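Local coordinates for protein RNase NGR3 (Nicotiana glutinosa, PDB 1VD3) that probably cleaves RNA as an endoribonuclease of the RNase T2 family and here holds the nucleotide 2'-UMP in its active-site cleft, at residues Ser67-Leu72 with Gly108-Phe113; Glu153-Ser158 with Thr185-Cys190; Ala132-Arg137 with Glu145-Ala150; Ser158-Cys163 with Ile192-Arg197. All coordinates share one frame; numbering follows the deposited sequence.

Overall arrangement
Contact 1 lies about 33 Å, centre to centre, from contact 3, on the opposite side of the chain's centre, and combines a salt bridge near the surface with a buried apolar edge beside the helix 91-102. Contacts 2 and 3 both draw on helix 144-155: contact 3 packs its side, buried and with no hydrogen bond between its segments, while contact 2 takes its C-terminal end at the surface, where a histidine and a water bind one carboxylate. Ser158 is common to contacts 2 and 4, and both reach the same antiparallel sheet. Contact 4, also at the surface, relies on aromatic and proline packing close to the nucleotide. Lys148 joins contacts 3 and 4, its NZ 2.7 Å from Pro159 O.

Contact 1: Ser67-Leu72 with Gly108-Phe113; sequences SEISDL and GERAYF
Arg110 CG stands anti to the backbone N (chi1 -172°) and the chain runs extended to NE, carrying the guanidinium from the first turn of helix 109-123 to Asp71, whose CG sits between its own backbone N and carbonyl carbon (chi1 60°). The motif is an end-on, two-pronged salt bridge tying the loop before helix 73-79 to a helix start in this RNase T2 fold. NH1 of Arg110 meets OD1 of Asp71 at 2.7 Å and Arg110 NH2 meets Asp71 OD2 at 2.9 Å, each oxygen using its syn lone pair, with the two flat groups nearly coplanar. Arg110 NH1 also reaches Glu68 O at 3.1 Å, and Leu72 CD1 lies over one face of the guanidinium; the three bonds fix its rotation.

On the inner side, Ile69 CD1 sits over the centre of one face of the Phe113 ring, and Tyr112 CD2 lies over the other. Trp94 and Trp98 of helix 91-102 also touch Phe113. Glu68 and Glu109 stack their carboxylates almost parallel; Glu109 OE1 is held by Asp65 N, which probably offsets part of the repulsion, although Asp65 OD2 lies close to Glu68 OE2. A water bridges the segments, donating to Glu68 OE1 at 3.0 Å and accepting from Arg110 N at 2.9 Å.

Contact 2: Glu153-Ser158 with Thr185-Cys190; sequences EGVGHS and TDFIDC
One face of the His157 imidazole lies against the backbone at Ile188, whose carbonyl carbon is 3.5 Å from ND1 of His157, while Asp189 meets the ring at its edge. His157 ND1 donates to Asp189 OD1 at 2.8 Å along an almost straight line (177°). The acceptor lies in the ring plane; ring and carboxylate planes are 69° apart, and OD1 is met from above the carboxylate plane. CD2 of His157 touches Phe187 CB at 3.5 Å. The second flat group, the Phe187 ring, takes Val155 CG1 over its face in a CH-pi contact, 4.2 Å from the centroid, and meets Phe119 of helix 109-123 edge-to-face.

Helix 144-155 ends here: Gly156 leaves helical geometry with positive phi, and the chain turns to run beside the short, weakly bonded strand 187-188, which pairs with strand 171-181. An alanine in place of His157 would probably leave Asp189 OD1 without its ring N-H and open a gap over the Ile188 backbone.

A water also donates to Asp189 OD1 and accepts from Ser158 N, and another water joins His157 NE2 to Asp186 OD2. With carboxylates near both nitrogens, a protonated imidazole would probably be favoured.

Contact 3: Ala132-Arg137 with Glu145-Ala150; sequences AEITPR and ESIKKA
Apolar contacts carry this pairing, and Ile134 CD1 does most of the touching. Ile134 CD1 reaches Ile147 CG1 at 3.8 Å and Ala150 CB at 4.2 Å, settling on the flank of helix 144-155 where those side chains come round on successive turns. CG1 of Ile134 is anti to the carbonyl carbon (chi1 -60°) and the chain is extended beyond it (chi2 176°), which pushes the methyl end forward onto the helix; the two isoleucines cross at about a right angle. Beside this, the methyl groups of Ala132 and Ala150 meet tip to tip, CB to CB at 3.5 Å.

Polar atoms serve as packing surface only: Ile134 CD1 lies 3.6 Å from Ser146 O, an oxygen already taken by Ala150 N in the helix, and equally close to Ser146 OG, which bonds to Thr143 O. No hydrogen bond spans the two segments. The charged pair is on the helix itself, a salt bridge from Lys149 NZ to Glu145 OE1.

A Schellman motif with Glu133 as its C-prime residue ends helix 125-131 and turns the chain toward Ile134. Leu129 of that helix touches Ile134, Ile147 and Ala150, while strand 202-205 packs alongside, Phe205 against Ile134 and Ile203 against Ile147.

Contact 4: Ser158-Cys163 with Ile192-Arg197; sequences SPYIEC and IFPHGR
Tyr160 and Pro194 make the tight part of this contact: the proline lies over one face of the phenol ring, with its CD 3.7 Å from the ring centroid of Tyr160 and only 15° off the normal, a clear CH-pi contact. Pro194 CD is offset toward the rim; CB and CG lie near CE2 of Tyr160. Phe193 joins at the root of the same side chain, its CD1 3.4 Å from Tyr160 CB, and the two aromatic side chains run antiparallel, side by side. With CG anti to the backbone N (chi1 165°), Tyr160 projects from strand 160-165 across the 192-197 loop.

Toward its hydroxyl the grip slackens, and here lies the solvent side, with His195 and Gly196 exposed. Gly196 N gives Tyr160 OH one weak hydrogen bond, 2.9 Å long but bent to 130°, and Gly196 CA, 3.2 Å from Tyr160 OH, leaves little room there. At the other end the contact is a looser one, Ser158 O meeting the Phe193 ring at its edge, 3.7 Å from CZ. A serine in place of Tyr160 would probably leave Pro194 without the ring it packs on, open a gap beside Phe193 and cost Gly196 N its weak acceptor.

Tyr177 of the neighbouring strand 171-181 meets Tyr160 edge-to-face, and the Cys163-Cys199 disulfide ties strand 160-165 to the chain two residues past Arg197. Pro194 also touches Tyr12, and its side chain lies about 6 Å from the bound 2'-UMP: the arrangement is a loop laid against a strand of the antiparallel sheet, beside the nucleotide pocket of an RNase T2 enzyme.

Contact 1: Ser67-Leu72 with Gly108-Phe113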
loop_
_atom_site.group_PDB
_atom_site.type_symbol
_atom_site.label_atom_id
_atom_site.label_comp_id
_atom_site.label_asym_id
_atom_site.label_seq_id
_atom_site.Cartn_x
_atom_site.Cartn_y
_atom_site.Cartn_z
ATOM N N SER A 67 -13.779 -18.130 -1.062
ATOM C CA SER A 67 -13.706 -19.190 -2.055
ATOM C C SER A 67 -13.263 -18.654 -3.411
ATOM O O SER A 67 -12.577 -19.344 -4.161
ATOM C CB SER A 67 -15.064 -19.890 -2.195
ATOM O OG SER A 67 -16.050 -19.020 -2.728
ATOM N N GLU A 68 -13.644 -17.419 -3.720
ATOM C CA GLU A 68 -13.288 -16.817 -5.001
ATOM C C GLU A 68 -11.813 -16.464 -5.148
ATOM O O GLU A 68 -11.321 -16.284 -6.263
ATOM C CB GLU A 68 -14.133 -15.566 -5.241
ATOM C CG GLU A 68 -15.599 -15.858 -5.483
ATOM C CD GLU A 68 -16.437 -14.601 -5.563
ATOM O OE1 GLU A 68 -16.054 -13.675 -6.308
ATOM O OE2 GLU A 68 -17.481 -14.541 -4.886
ATOM N N ILE A 69 -11.107 -16.353 -4.026
ATOM C CA ILE A 69 -9.689 -16.011 -4.059
ATOM C C ILE A 69 -8.861 -17.041 -3.295
ATOM O O ILE A 69 -7.716 -16.786 -2.932
ATOM C CB ILE A 69 -9.442 -14.613 -3.447
ATOM C CG1 ILE A 69 -9.971 -14.571 -2.012
ATOM C CG2 ILE A 69 -10.123 -13.543 -4.295
ATOM C CD1 ILE A 69 -9.643 -13.279 -1.273
ATOM N N SER A 70 -9.454 -18.213 -3.084
ATOM C CA SER A 70 -8.822 -19.311 -2.359
ATOM C C SER A 70 -7.351 -19.545 -2.689
ATOM O O SER A 70 -6.512 -19.650 -1.795
ATOM C CB SER A 70 -9.594 -20.608 -2.620
ATOM O OG SER A 70 -10.964 -20.449 -2.317
ATOM N N ASP A 71 -7.050 -19.640 -3.978
ATOM C CA ASP A 71 -5.691 -19.895 -4.442
ATOM C C ASP A 71 -4.742 -18.704 -4.345
ATOM O O ASP A 71 -3.541 -18.844 -4.572
ATOM C CB ASP A 71 -5.737 -20.412 -5.882
ATOM C CG ASP A 71 -6.370 -19.421 -6.839
ATOM O OD1 ASP A 71 -7.391 -18.800 -6.471
ATOM O OD2 ASP A 71 -5.853 -19.274 -7.962
ATOM N N LEU A 72 -5.278 -17.535 -4.008
ATOM C CA LEU A 72 -4.467 -16.329 -3.880
ATOM C C LEU A 72 -4.152 -16.023 -2.412
ATOM O O LEU A 72 -3.276 -15.207 -2.115
ATOM C CB LEU A 72 -5.208 -15.132 -4.493
ATOM C CG LEU A 72 -5.622 -15.240 -5.966
ATOM C CD1 LEU A 72 -6.324 -13.958 -6.384
ATOM C CD2 LEU A 72 -4.400 -15.486 -6.840
ATOM N N GLY A 108 -14.708 -7.198 -10.168
ATOM C CA GLY A 108 -15.225 -8.383 -9.515
ATOM C C GLY A 108 -14.278 -8.640 -8.362
ATOM O O GLY A 108 -13.164 -8.112 -8.360
ATOM N N GLU A 109 -14.692 -9.441 -7.387
ATOM C CA GLU A 109 -13.837 -9.693 -6.235
ATOM C C GLU A 109 -12.448 -10.228 -6.584
ATOM O O GLU A 109 -11.437 -9.711 -6.104
ATOM C CB GLU A 109 -14.522 -10.654 -5.262
ATOM C CG GLU A 109 -13.744 -10.844 -3.977
ATOM C CD GLU A 109 -14.351 -11.894 -3.071
ATOM O OE1 GLU A 109 -15.500 -11.702 -2.620
ATOM O OE2 GLU A 109 -13.672 -12.910 -2.814
ATOM N N ARG A 110 -12.378 -11.260 -7.414
ATOM C CA ARG A 110 -11.075 -11.808 -7.759
ATOM C C ARG A 110 -10.226 -10.819 -8.563
ATOM O O ARG A 110 -9.009 -10.741 -8.380
ATOM C CB ARG A 110 -11.232 -13.120 -8.533
ATOM C CG ARG A 110 -9.918 -13.843 -8.746
ATOM C CD ARG A 110 -10.099 -15.141 -9.526
ATOM N NE ARG A 110 -8.806 -15.752 -9.813
ATOM C CZ ARG A 110 -8.156 -16.573 -8.993
ATOM N NH1 ARG A 110 -8.674 -16.906 -7.814
ATOM N NH2 ARG A 110 -6.971 -17.050 -9.351
ATOM N N ALA A 111 -10.873 -10.057 -9.441
ATOM C CA ALA A 111 -10.169 -9.085 -10.272
ATOM C C ALA A 111 -9.570 -7.991 -9.405
ATOM O O ALA A 111 -8.475 -7.498 -9.680
ATOM C CB ALA A 111 -11.127 -8.473 -11.296
ATOM N N TYR A 112 -10.304 -7.614 -8.360
ATOM C CA TYR A 112 -9.858 -6.578 -7.431
ATOM C C TYR A 112 -8.578 -7.006 -6.720
ATOM O O TYR A 112 -7.591 -6.271 -6.680
ATOM C CB TYR A 112 -10.949 -6.302 -6.386
ATOM C CG TYR A 112 -10.572 -5.249 -5.361
ATOM C CD1 TYR A 112 -10.539 -3.893 -5.698
ATOM C CD2 TYR A 112 -10.225 -5.614 -4.065
ATOM C CE1 TYR A 112 -10.165 -2.927 -4.762
ATOM C CE2 TYR A 112 -9.849 -4.662 -3.123
ATOM C CZ TYR A 112 -9.818 -3.321 -3.479
ATOM O OH TYR A 112 -9.425 -2.388 -2.554
ATOM N N PHE A 113 -8.592 -8.195 -6.136
ATOM C CA PHE A 113 -7.401 -8.650 -5.434
ATOM C C PHE A 113 -6.235 -8.964 -6.372
ATOM O O PHE A 113 -5.080 -8.685 -6.048
ATOM C CB PHE A 113 -7.747 -9.843 -4.541
ATOM C CG PHE A 113 -8.556 -9.457 -3.339
ATOM C CD1 PHE A 113 -9.944 -9.512 -3.363
ATOM C CD2 PHE A 113 -7.925 -8.969 -2.197
ATOM C CE1 PHE A 113 -10.695 -9.080 -2.262
ATOM C CE2 PHE A 113 -8.665 -8.535 -1.094
ATOM C CZ PHE A 113 -10.055 -8.592 -1.130
HETATM O O HOH W 1 -14.540 -12.641 -8.729
#

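Contact 2: Glu153-Ser158 with Thr185-Cys190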
loop_
_atom_site.group_PDB
_atom_site.type_symbol
_atom_site.label_atom_id
_atom_site.label_comp_id
_atom_site.label_asym_id
_atom_site.label_seq_id
_atom_site.Cartn_x
_atom_site.Cartn_y
_atom_site.Cartn_z
ATOM N N GLU A 153 11.538 6.507 -11.616
ATOM C CA GLU A 153 12.220 5.941 -12.773
ATOM C C GLU A 153 11.744 4.521 -13.059
ATOM O O GLU A 153 11.572 4.140 -14.218
ATOM C CB GLU A 153 13.738 5.924 -12.573
ATOM C CG GLU A 153 14.478 5.436 -13.815
ATOM C CD GLU A 153 15.979 5.355 -13.632
ATOM O OE1 GLU A 153 16.443 4.524 -12.822
ATOM O OE2 GLU A 153 16.696 6.125 -14.304
ATOM N N GLY A 154 11.532 3.746 -12.000
ATOM C CA GLY A 154 11.094 2.371 -12.158
ATOM C C GLY A 154 9.626 2.189 -12.503
ATOM O O GLY A 154 9.253 1.194 -13.125
ATOM N N VAL A 155 8.791 3.143 -12.108
ATOM C CA VAL A 155 7.361 3.057 -12.380
ATOM C C VAL A 155 6.928 3.939 -13.550
ATOM O O VAL A 155 5.931 3.655 -14.215
ATOM C CB VAL A 155 6.538 3.447 -11.125
ATOM C CG1 VAL A 155 5.058 3.524 -11.467
ATOM C CG2 VAL A 155 6.768 2.425 -10.018
ATOM N N GLY A 156 7.677 5.007 -13.797
ATOM C CA GLY A 156 7.338 5.907 -14.883
ATOM C C GLY A 156 6.383 7.000 -14.443
ATOM O O GLY A 156 5.910 7.790 -15.256
ATOM N N HIS A 157 6.095 7.043 -13.145
ATOM C CA HIS A 157 5.192 8.044 -12.584
ATOM C C HIS A 157 5.678 8.371 -11.182
ATOM O O HIS A 157 6.244 7.516 -10.503
ATOM C CB HIS A 157 3.765 7.496 -12.525
ATOM C CG HIS A 157 3.242 7.041 -13.851
ATOM N ND1 HIS A 157 2.766 7.916 -14.804
ATOM C CD2 HIS A 157 3.173 5.807 -14.403
ATOM C CE1 HIS A 157 2.429 7.239 -15.888
ATOM N NE2 HIS A 157 2.668 5.958 -15.672
ATOM N N SER A 158 5.466 9.606 -10.746
ATOM C CA SER A 158 5.913 10.005 -9.420
ATOM C C SER A 158 4.978 9.540 -8.308
ATOM O O SER A 158 3.756 9.697 -8.385
ATOM C CB SER A 158 6.091 11.525 -9.353
ATOM O OG SER A 158 4.903 12.198 -9.717
ATOM N N THR A 185 -6.029 -0.753 -15.593
ATOM C CA THR A 185 -5.161 -1.261 -16.646
ATOM C C THR A 185 -3.688 -0.942 -16.415
ATOM O O THR A 185 -2.827 -1.802 -16.605
ATOM C CB THR A 185 -5.585 -0.713 -18.018
ATOM O OG1 THR A 185 -6.877 -1.233 -18.358
ATOM C CG2 THR A 185 -4.581 -1.118 -19.093
ATOM N N ASP A 186 -3.395 0.285 -15.998
ATOM C CA ASP A 186 -2.007 0.664 -15.771
ATOM C C ASP A 186 -1.843 1.871 -14.847
ATOM O O ASP A 186 -2.817 2.529 -14.473
ATOM C CB ASP A 186 -1.341 0.936 -17.125
ATOM C CG ASP A 186 0.131 1.284 -17.003
ATOM O OD1 ASP A 186 0.844 0.623 -16.215
ATOM O OD2 ASP A 186 0.577 2.215 -17.709
ATOM N N PHE A 187 -0.603 2.145 -14.469
ATOM C CA PHE A 187 -0.301 3.284 -13.615
ATOM C C PHE A 187 -0.480 4.538 -14.455
ATOM O O PHE A 187 -0.241 4.524 -15.663
ATOM C CB PHE A 187 1.145 3.218 -13.113
ATOM C CG PHE A 187 1.389 2.158 -12.072
ATOM C CD1 PHE A 187 2.313 1.139 -12.297
ATOM C CD2 PHE A 187 0.709 2.191 -10.857
ATOM C CE1 PHE A 187 2.558 0.168 -11.325
ATOM C CE2 PHE A 187 0.948 1.223 -9.878
ATOM C CZ PHE A 187 1.874 0.211 -10.116
ATOM N N ILE A 188 -0.903 5.617 -13.810
ATOM C CA ILE A 188 -1.100 6.895 -14.482
ATOM C C ILE A 188 -0.536 7.972 -13.576
ATOM O O ILE A 188 -0.178 7.697 -12.431
ATOM C CB ILE A 188 -2.595 7.202 -14.695
ATOM C CG1 ILE A 188 -3.328 7.152 -13.352
ATOM C CG2 ILE A 188 -3.195 6.224 -15.678
ATOM C CD1 ILE A 188 -4.733 7.715 -13.394
ATOM N N ASP A 189 -0.437 9.196 -14.081
ATOM C CA ASP A 189 0.045 10.281 -13.241
ATOM C C ASP A 189 -1.123 10.612 -12.318
ATOM O O ASP A 189 -2.274 10.676 -12.762
ATOM C CB ASP A 189 0.414 11.512 -14.080
ATOM C CG ASP A 189 1.588 11.256 -15.013
ATOM O OD1 ASP A 189 2.614 10.722 -14.552
ATOM O OD2 ASP A 189 1.487 11.599 -16.212
ATOM N N CYS A 190 -0.847 10.792 -11.034
ATOM C CA CYS A 190 -1.913 11.113 -10.099
ATOM C C CYS A 190 -2.510 12.478 -10.437
ATOM O O CYS A 190 -1.777 13.446 -10.649
ATOM C CB CYS A 190 -1.384 11.146 -8.667
ATOM S SG CYS A 190 -1.095 9.530 -7.880
HETATM O O HOH W 2 3.026 3.739 -17.671
HETATM O O HOH W 3 1.962 10.629 -10.152
HETATM O O HOH W 4 3.596 11.420 -12.341
#

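Contact 3: Ala132-Arg137 with Glu145-Ala150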
loop_
_atom_site.group_PDB
_atom_site.type_symbol
_atom_site.label_atom_id
_atom_site.label_comp_id
_atom_site.label_asym_id
_atom_site.label_seq_id
_atom_site.Cartn_x
_atom_site.Cartn_y
_atom_site.Cartn_z
ATOM N N ALA A 132 18.884 2.165 -7.041
ATOM C CA ALA A 132 19.372 3.507 -6.737
ATOM C C ALA A 132 20.202 3.516 -5.456
ATOM O O ALA A 132 20.471 4.575 -4.890
ATOM C CB ALA A 132 18.192 4.475 -6.603
ATOM N N GLU A 133 20.597 2.328 -5.011
ATOM C CA GLU A 133 21.406 2.153 -3.803
ATOM C C GLU A 133 20.700 2.527 -2.506
ATOM O O GLU A 133 21.345 2.835 -1.505
ATOM C CB GLU A 133 22.714 2.942 -3.910
ATOM C CG GLU A 133 23.654 2.447 -4.994
ATOM C CD GLU A 133 25.069 2.957 -4.804
ATOM O OE1 GLU A 133 25.262 4.193 -4.775
ATOM O OE2 GLU A 133 25.989 2.121 -4.679
ATOM N N ILE A 134 19.374 2.495 -2.523
ATOM C CA ILE A 134 18.597 2.820 -1.337
ATOM C C ILE A 134 18.148 1.507 -0.709
ATOM O O ILE A 134 17.265 0.827 -1.229
ATOM C CB ILE A 134 17.370 3.682 -1.701
ATOM C CG1 ILE A 134 17.839 4.981 -2.361
ATOM C CG2 ILE A 134 16.549 3.978 -0.456
ATOM C CD1 ILE A 134 16.719 5.870 -2.841
ATOM N N THR A 135 18.778 1.152 0.405
ATOM C CA THR A 135 18.471 -0.083 1.106
ATOM C C THR A 135 18.162 0.181 2.576
ATOM O O THR A 135 18.605 1.180 3.149
ATOM C CB THR A 135 19.653 -1.072 1.003
ATOM O OG1 THR A 135 20.836 -0.460 1.527
ATOM C CG2 THR A 135 19.901 -1.452 -0.453
ATOM N N PRO A 136 17.387 -0.716 3.206
ATOM C CA PRO A 136 17.011 -0.582 4.615
ATOM C C PRO A 136 18.188 -0.452 5.583
ATOM O O PRO A 136 19.168 -1.190 5.494
ATOM C CB PRO A 136 16.198 -1.844 4.872
ATOM C CG PRO A 136 15.569 -2.108 3.551
ATOM C CD PRO A 136 16.714 -1.875 2.599
ATOM N N ARG A 137 18.069 0.497 6.504
ATOM C CA ARG A 137 19.079 0.750 7.525
ATOM C C ARG A 137 18.504 1.783 8.492
ATOM O O ARG A 137 17.616 2.547 8.124
ATOM C CB ARG A 137 20.389 1.251 6.893
ATOM C CG ARG A 137 20.281 2.505 6.033
ATOM C CD ARG A 137 21.606 2.817 5.325
ATOM N NE ARG A 137 22.674 3.169 6.259
ATOM C CZ ARG A 137 23.941 3.394 5.910
ATOM N NH1 ARG A 137 24.314 3.305 4.640
ATOM N NH2 ARG A 137 24.839 3.709 6.834
ATOM N N GLU A 145 14.039 13.063 -1.848
ATOM C CA GLU A 145 14.146 13.195 -3.299
ATOM C C GLU A 145 14.681 11.949 -3.982
ATOM O O GLU A 145 14.143 11.514 -5.001
ATOM C CB GLU A 145 15.044 14.385 -3.668
ATOM C CG GLU A 145 14.389 15.741 -3.501
ATOM C CD GLU A 145 13.108 15.864 -4.304
ATOM O OE1 GLU A 145 13.132 15.568 -5.519
ATOM O OE2 GLU A 145 12.077 16.261 -3.720
ATOM N N SER A 146 15.746 11.381 -3.428
ATOM C CA SER A 146 16.349 10.185 -4.007
ATOM C C SER A 146 15.348 9.035 -4.058
ATOM O O SER A 146 15.291 8.291 -5.035
ATOM C CB SER A 146 17.587 9.766 -3.205
ATOM O OG SER A 146 17.249 9.350 -1.896
ATOM N N ILE A 147 14.556 8.900 -3.000
ATOM C CA ILE A 147 13.556 7.844 -2.918
ATOM C C ILE A 147 12.448 8.044 -3.952
ATOM O O ILE A 147 12.083 7.114 -4.673
ATOM C CB ILE A 147 12.954 7.796 -1.498
ATOM C CG1 ILE A 147 14.034 7.339 -0.510
ATOM C CG2 ILE A 147 11.735 6.871 -1.462
ATOM C CD1 ILE A 147 13.652 7.495 0.949
ATOM N N LYS A 148 11.917 9.259 -4.032
ATOM C CA LYS A 148 10.859 9.546 -4.991
ATOM C C LYS A 148 11.322 9.342 -6.435
ATOM O O LYS A 148 10.613 8.740 -7.246
ATOM C CB LYS A 148 10.347 10.979 -4.801
ATOM C CG LYS A 148 9.567 11.185 -3.502
ATOM C CD LYS A 148 9.215 12.650 -3.265
ATOM C CE LYS A 148 8.313 13.207 -4.352
ATOM N NZ LYS A 148 7.000 12.510 -4.418
ATOM N N LYS A 149 12.515 9.833 -6.757
ATOM C CA LYS A 149 13.038 9.700 -8.112
ATOM C C LYS A 149 13.318 8.252 -8.481
ATOM O O LYS A 149 13.081 7.836 -9.617
ATOM C CB LYS A 149 14.316 10.523 -8.283
ATOM C CG LYS A 149 14.102 12.026 -8.235
ATOM C CD LYS A 149 15.390 12.759 -8.593
ATOM C CE LYS A 149 15.225 14.266 -8.501
ATOM N NZ LYS A 149 14.919 14.701 -7.108
ATOM N N ALA A 150 13.822 7.485 -7.522
ATOM C CA ALA A 150 14.129 6.081 -7.765
ATOM C C ALA A 150 12.862 5.308 -8.118
ATOM O O ALA A 150 12.863 4.466 -9.019
ATOM C CB ALA A 150 14.790 5.471 -6.540
#

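Contact 4: Ser158-Cys163 with Ile192-Arg197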
loop_
_atom_site.group_PDB
_atom_site.type_symbol
_atom_site.label_atom_id
_atom_site.label_comp_id
_atom_site.label_asym_id
_atom_site.label_seq_id
_atom_site.Cartn_x
_atom_site.Cartn_y
_atom_site.Cartn_z
ATOM N N SER A 158 5.466 9.606 -10.746
ATOM C CA SER A 158 5.913 10.005 -9.420
ATOM C C SER A 158 4.978 9.540 -8.308
ATOM O O SER A 158 3.756 9.697 -8.385
ATOM C CB SER A 158 6.091 11.525 -9.353
ATOM O OG SER A 158 4.903 12.198 -9.717
ATOM N N PRO A 159 5.550 8.939 -7.257
ATOM C CA PRO A 159 4.752 8.458 -6.130
ATOM C C PRO A 159 4.579 9.571 -5.106
ATOM O O PRO A 159 5.245 10.607 -5.184
ATOM C CB PRO A 159 5.609 7.334 -5.572
ATOM C CG PRO A 159 6.985 7.902 -5.726
ATOM C CD PRO A 159 6.945 8.468 -7.141
ATOM N N TYR A 160 3.667 9.357 -4.167
ATOM C CA TYR A 160 3.444 10.297 -3.076
ATOM C C TYR A 160 3.908 9.499 -1.867
ATOM O O TYR A 160 3.489 8.356 -1.684
ATOM C CB TYR A 160 1.964 10.635 -2.927
ATOM C CG TYR A 160 1.635 11.307 -1.611
ATOM C CD1 TYR A 160 1.886 12.664 -1.409
ATOM C CD2 TYR A 160 1.090 10.575 -0.556
ATOM C CE1 TYR A 160 1.596 13.276 -0.186
ATOM C CE2 TYR A 160 0.800 11.172 0.665
ATOM C CZ TYR A 160 1.052 12.521 0.843
ATOM O OH TYR A 160 0.743 13.106 2.043
ATOM N N ILE A 161 4.776 10.086 -1.051
ATOM C CA ILE A 161 5.292 9.385 0.118
ATOM C C ILE A 161 4.673 9.876 1.416
ATOM O O ILE A 161 4.657 11.074 1.695
ATOM C CB ILE A 161 6.826 9.552 0.256
ATOM C CG1 ILE A 161 7.532 9.151 -1.043
ATOM C CG2 ILE A 161 7.331 8.719 1.420
ATOM C CD1 ILE A 161 7.347 7.703 -1.435
ATOM N N GLU A 162 4.164 8.940 2.206
ATOM C CA GLU A 162 3.589 9.265 3.497
ATOM C C GLU A 162 4.599 8.788 4.525
ATOM O O GLU A 162 5.076 7.657 4.447
ATOM C CB GLU A 162 2.269 8.529 3.710
ATOM C CG GLU A 162 1.609 8.867 5.034
ATOM C CD GLU A 162 0.351 8.070 5.267
ATOM O OE1 GLU A 162 -0.115 7.406 4.316
ATOM O OE2 GLU A 162 -0.176 8.115 6.396
ATOM N N CYS A 163 4.931 9.652 5.477
ATOM C CA CYS A 163 5.894 9.305 6.516
ATOM C C CYS A 163 5.262 9.351 7.891
ATOM O O CYS A 163 4.310 10.093 8.121
ATOM C CB CYS A 163 7.073 10.290 6.504
ATOM S SG CYS A 163 8.047 10.265 4.974
ATOM N N ILE A 192 -4.298 14.188 -8.449
ATOM C CA ILE A 192 -4.125 14.895 -7.188
ATOM C C ILE A 192 -3.415 13.959 -6.212
ATOM O O ILE A 192 -3.406 12.747 -6.407
ATOM C CB ILE A 192 -5.480 15.291 -6.552
ATOM C CG1 ILE A 192 -6.350 14.041 -6.376
ATOM C CG2 ILE A 192 -6.187 16.328 -7.413
ATOM C CD1 ILE A 192 -7.622 14.284 -5.616
ATOM N N PHE A 193 -2.811 14.530 -5.171
ATOM C CA PHE A 193 -2.116 13.750 -4.147
ATOM C C PHE A 193 -2.736 14.078 -2.793
ATOM O O PHE A 193 -3.435 15.083 -2.656
ATOM C CB PHE A 193 -0.635 14.138 -4.073
ATOM C CG PHE A 193 0.196 13.640 -5.216
ATOM C CD1 PHE A 193 0.357 12.277 -5.436
ATOM C CD2 PHE A 193 0.866 14.537 -6.040
ATOM C CE1 PHE A 193 1.179 11.811 -6.460
ATOM C CE2 PHE A 193 1.692 14.083 -7.068
ATOM C CZ PHE A 193 1.848 12.715 -7.275
ATOM N N PRO A 194 -2.511 13.222 -1.781
ATOM C CA PRO A 194 -3.071 13.512 -0.457
ATOM C C PRO A 194 -2.347 14.761 0.073
ATOM O O PRO A 194 -1.341 15.181 -0.498
ATOM C CB PRO A 194 -2.730 12.256 0.342
ATOM C CG PRO A 194 -2.779 11.178 -0.706
ATOM C CD PRO A 194 -2.039 11.827 -1.855
ATOM N N HIS A 195 -2.834 15.336 1.167
ATOM C CA HIS A 195 -2.225 16.550 1.706
ATOM C C HIS A 195 -1.451 16.431 3.019
ATOM O O HIS A 195 -1.487 17.340 3.849
ATOM C CB HIS A 195 -3.302 17.630 1.843
ATOM C CG HIS A 195 -3.840 18.107 0.531
ATOM N ND1 HIS A 195 -5.025 18.802 0.418
ATOM C CD2 HIS A 195 -3.345 18.003 -0.725
ATOM C CE1 HIS A 195 -5.236 19.106 -0.849
ATOM N NE2 HIS A 195 -4.232 18.632 -1.565
ATOM N N GLY A 196 -0.748 15.321 3.210
ATOM C CA GLY A 196 0.033 15.163 4.424
ATOM C C GLY A 196 1.353 15.902 4.265
ATOM O O GLY A 196 1.683 16.345 3.165
ATOM N N ARG A 197 2.108 16.049 5.349
ATOM C CA ARG A 197 3.389 16.741 5.278
ATOM C C ARG A 197 4.343 16.268 6.369
ATOM O O ARG A 197 5.090 17.058 6.949
ATOM C CB ARG A 197 3.180 18.260 5.371
ATOM C CG ARG A 197 2.502 18.745 6.646
ATOM C CD ARG A 197 2.201 20.238 6.547
ATOM N NE ARG A 197 1.501 20.750 7.722
ATOM C CZ ARG A 197 2.066 20.954 8.908
ATOM N NH1 ARG A 197 3.354 20.688 9.091
ATOM N NH2 ARG A 197 1.342 21.433 9.912
#